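Local structure of lasso peptide isopeptidase AtxE2 (Asticcacaulis excentricus, 5TXE) at residues E107-T112 with A126-Q131. The protein hydrolyses the isopeptide bond of the lasso peptides astexin-2 and astexin-3, recognising their knotted shape and converting them to linear peptides. The protein carries 1 engineered substitution. Sequence-based numbering, arbitrary orientation.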
ATOM      1  N   GLU A 107      -0.577 -14.304  14.371  1.00 24.48           N
ATOM      2  CA  GLU A 107      -1.524 -13.224  14.277  1.00 24.44           C
ATOM      3  C   GLU A 107      -1.072 -12.185  13.235  1.00 27.04           C
ATOM      4  O   GLU A 107       0.122 -12.082  12.914  1.00 25.89           O
ATOM      5  CB  GLU A 107      -1.630 -12.534  15.619  1.00 26.16           C
ATOM      6  CG  GLU A 107      -2.391 -13.299  16.685  1.00 29.72           C
ATOM      7  CD  GLU A 107      -2.324 -12.636  18.069  1.00 38.46           C
ATOM      8  OE1 GLU A 107      -1.442 -11.825  18.366  1.00 36.38           O
ATOM      9  OE2 GLU A 107      -3.159 -12.951  18.935  1.00 48.64           O
ATOM     10  N   TYR A 108      -2.021 -11.367  12.777  1.00 26.42           N
ATOM     11  CA  TYR A 108      -1.751 -10.304  11.830  1.00 24.48           C
ATOM     12  C   TYR A 108      -0.886  -9.298  12.528  1.00 24.18           C
ATOM     13  O   TYR A 108      -1.288  -8.697  13.482  1.00 25.86           O
ATOM     14  CB  TYR A 108      -3.053  -9.703  11.338  1.00 24.11           C
ATOM     15  CG  TYR A 108      -3.002  -8.739  10.186  1.00 22.29           C
ATOM     16  CD1 TYR A 108      -2.638  -7.421  10.392  1.00 23.46           C
ATOM     17  CD2 TYR A 108      -3.443  -9.101   8.941  1.00 22.20           C
ATOM     18  CE1 TYR A 108      -2.670  -6.501   9.378  1.00 25.69           C
ATOM     19  CE2 TYR A 108      -3.466  -8.176   7.880  1.00 22.68           C
ATOM     20  CZ  TYR A 108      -3.073  -6.883   8.094  1.00 25.96           C
ATOM     21  OH  TYR A 108      -3.059  -5.912   7.096  1.00 26.93           O
ATOM     22  N   LEU A 109       0.341  -9.163  12.032  1.00 23.89           N
ATOM     23  CA  LEU A 109       1.366  -8.323  12.632  1.00 25.59           C
ATOM     24  C   LEU A 109       1.419  -6.974  11.899  1.00 22.92           C
ATOM     25  O   LEU A 109       1.772  -6.894  10.722  1.00 21.18           O
ATOM     26  CB  LEU A 109       2.708  -9.041  12.577  1.00 25.41           C
ATOM     27  CG  LEU A 109       3.796  -8.610  13.536  1.00 27.67           C
ATOM     28  CD1 LEU A 109       5.023  -9.479  13.363  1.00 29.76           C
ATOM     29  CD2 LEU A 109       4.205  -7.161  13.367  1.00 32.15           C
ATOM     30  N   PHE A 110       1.038  -5.914  12.590  1.00 22.97           N
ATOM     31  CA  PHE A 110       0.928  -4.632  11.941  1.00 24.49           C
ATOM     32  C   PHE A 110       2.307  -4.036  11.610  1.00 24.83           C
ATOM     33  O   PHE A 110       3.217  -4.105  12.412  1.00 24.93           O
ATOM     34  CB  PHE A 110       0.168  -3.651  12.819  1.00 23.50           C
ATOM     35  CG  PHE A 110      -1.291  -3.956  12.915  1.00 23.14           C
ATOM     36  CD1 PHE A 110      -2.102  -3.903  11.802  1.00 24.41           C
ATOM     37  CD2 PHE A 110      -1.864  -4.302  14.147  1.00 26.62           C
ATOM     38  CE1 PHE A 110      -3.462  -4.216  11.863  1.00 23.14           C
ATOM     39  CE2 PHE A 110      -3.216  -4.614  14.229  1.00 26.80           C
ATOM     40  CZ  PHE A 110      -4.005  -4.579  13.071  1.00 25.69           C
ATOM     41  N   TRP A 111       2.400  -3.386  10.467  1.00 22.68           N
ATOM     42  CA  TRP A 111       3.560  -2.579  10.154  1.00 24.76           C
ATOM     43  C   TRP A 111       3.445  -1.284  10.913  1.00 23.97           C
ATOM     44  O   TRP A 111       2.494  -0.551  10.709  1.00 26.08           O
ATOM     45  CB  TRP A 111       3.554  -2.301   8.643  1.00 26.07           C
ATOM     46  CG  TRP A 111       4.801  -1.663   8.080  1.00 29.41           C
ATOM     47  CD1 TRP A 111       5.892  -1.192   8.768  1.00 31.45           C
ATOM     48  CD2 TRP A 111       5.066  -1.418   6.691  1.00 31.64           C
ATOM     49  NE1 TRP A 111       6.803  -0.667   7.880  1.00 29.02           N
ATOM     50  CE2 TRP A 111       6.315  -0.796   6.607  1.00 31.47           C
ATOM     51  CE3 TRP A 111       4.353  -1.665   5.506  1.00 30.45           C
ATOM     52  CZ2 TRP A 111       6.911  -0.489   5.381  1.00 32.47           C
ATOM     53  CZ3 TRP A 111       4.916  -1.310   4.297  1.00 31.92           C
ATOM     54  CH2 TRP A 111       6.189  -0.729   4.247  1.00 30.82           C
ATOM     55  N   THR A 112       4.364  -1.004  11.823  1.00 25.74           N
ATOM     56  CA  THR A 112       4.335   0.246  12.561  1.00 27.51           C
ATOM     57  C   THR A 112       5.672   0.901  12.461  1.00 28.89           C
ATOM     58  O   THR A 112       6.677   0.233  12.288  1.00 29.21           O
ATOM     59  CB  THR A 112       4.011   0.077  14.094  1.00 33.25           C
ATOM     60  OG1 THR A 112       4.949  -0.782  14.745  1.00 33.07           O
ATOM     61  CG2 THR A 112       2.605  -0.463  14.285  1.00 34.81           C
ATOM     62  N   ALA A 126      -1.819  -1.980   7.512  1.00 21.38           N
ATOM     63  CA  ALA A 126      -1.139  -2.901   6.628  1.00 21.32           C
ATOM     64  C   ALA A 126      -0.293  -3.875   7.465  1.00 23.00           C
ATOM     65  O   ALA A 126       0.256  -3.510   8.489  1.00 22.98           O
ATOM     66  CB  ALA A 126      -0.218  -2.125   5.714  1.00 23.31           C
ATOM     67  N   ASN A 127      -0.162  -5.094   6.980  1.00 23.44           N
ATOM     68  CA  ASN A 127       0.752  -6.078   7.573  1.00 26.05           C
ATOM     69  C   ASN A 127       2.212  -5.862   7.274  1.00 22.50           C
ATOM     70  O   ASN A 127       2.615  -5.439   6.169  1.00 26.94           O
ATOM     71  CB  ASN A 127       0.333  -7.494   7.123  1.00 29.62           C
ATOM     72  CG  ASN A 127       0.313  -7.663   5.604  1.00 30.11           C
ATOM     73  OD1 ASN A 127      -0.168  -6.796   4.836  1.00 33.22           O
ATOM     74  ND2 ASN A 127       0.826  -8.780   5.166  1.00 35.63           N
ATOM     75  N   LEU A 128       3.023  -6.173   8.252  1.00 22.95           N
ATOM     76  CA  LEU A 128       4.488  -6.142   8.089  1.00 23.47           C
ATOM     77  C   LEU A 128       4.905  -7.246   7.167  1.00 22.82           C
ATOM     78  O   LEU A 128       4.436  -8.368   7.307  1.00 25.09           O
ATOM     79  CB  LEU A 128       5.155  -6.430   9.412  1.00 25.04           C
ATOM     80  CG  LEU A 128       6.685  -6.314   9.485  1.00 26.36           C
ATOM     81  CD1 LEU A 128       7.152  -4.872   9.287  1.00 26.73           C
ATOM     82  CD2 LEU A 128       7.185  -6.841  10.818  1.00 23.41           C
ATOM     83  N   THR A 129       5.732  -6.921   6.190  1.00 22.71           N
ATOM     84  CA  THR A 129       6.349  -7.902   5.328  1.00 22.70           C
ATOM     85  C   THR A 129       7.336  -8.733   6.158  1.00 23.86           C
ATOM     86  O   THR A 129       8.201  -8.194   6.851  1.00 21.97           O
ATOM     87  CB  THR A 129       7.096  -7.233   4.179  1.00 23.38           C
ATOM     88  OG1 THR A 129       6.164  -6.624   3.311  1.00 24.71           O
ATOM     89  CG2 THR A 129       7.823  -8.284   3.315  1.00 27.24           C
ATOM     90  N   ILE A 130       7.185 -10.048   6.121  1.00 24.91           N
ATOM     91  CA  ILE A 130       8.032 -10.906   6.954  1.00 25.37           C
ATOM     92  C   ILE A 130       9.106 -11.495   6.016  1.00 28.52           C
ATOM     93  O   ILE A 130       8.802 -12.316   5.102  1.00 28.66           O
ATOM     94  CB  ILE A 130       7.223 -12.051   7.597  1.00 26.99           C
ATOM     95  CG1 ILE A 130       6.063 -11.509   8.451  1.00 26.46           C
ATOM     96  CG2 ILE A 130       8.144 -12.987   8.402  1.00 30.07           C
ATOM     97  CD1 ILE A 130       6.540 -10.665   9.625  1.00 29.23           C
ATOM     98  N   GLN A 131      10.332 -11.091   6.281  1.00 27.84           N
ATOM     99  CA  GLN A 131      11.474 -11.618   5.563  1.00 35.32           C
ATOM    100  C   GLN A 131      12.181 -12.692   6.376  1.00 28.35           C
ATOM    101  O   GLN A 131      12.685 -12.420   7.440  1.00 29.06           O
ATOM    102  CB  GLN A 131      12.484 -10.525   5.204  1.00 40.59           C
ATOM    103  CG  GLN A 131      13.272 -10.999   3.967  1.00 45.11           C
ATOM    104  CD  GLN A 131      14.337 -10.026   3.432  1.00 46.36           C
ATOM    105  OE1 GLN A 131      14.779  -9.062   4.106  1.00 40.87           O
ATOM    106  NE2 GLN A 131      14.759 -10.294   2.195  1.00 51.58           N
TER
HETATM  107  O   HOH W   1      -0.054  -1.270  10.256  1.00 18.69           O
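Two nearly straight backbone hydrogen bonds join the segments: W111 N donates to A126 O at 2.9 Å, and L128 N to L109 O, also at 2.9 Å. Between them F110 and N127 pair as a single beta bridge, although the touching parts of the segments run 97° apart. A water adds to the grip on A126 O, donating to it and to W111 O. Y108 OH, hydrogen-bonded to G125 O, lies 3.0 Å from N127 N. The ring of Y108 takes a CH-pi contact from N127 CB, which lies over one face, offset toward the rim, 4.0 Å from the centroid. Both segments belong to the long loop between strands 100-104 and 133-134, which links successive blades of the beta-propeller that accompanies the hydrolase domain in this prolyl oligopeptidase family. The loop lies close to the active site: the side chain of A126 is about 8 Å from that of H638, probably part of the charge relay, and A126 and W111 both pack on the bound peptide. The methyls of L128, whose CG is turned anti to its N (chi1 -174°), meet different partners, CD1 touching W111 CD1 at 3.9 Å and CD2 lying alongside L109 CD2. Farther out, L109 CD1 approaches I130 CD1 at 4.2 Å.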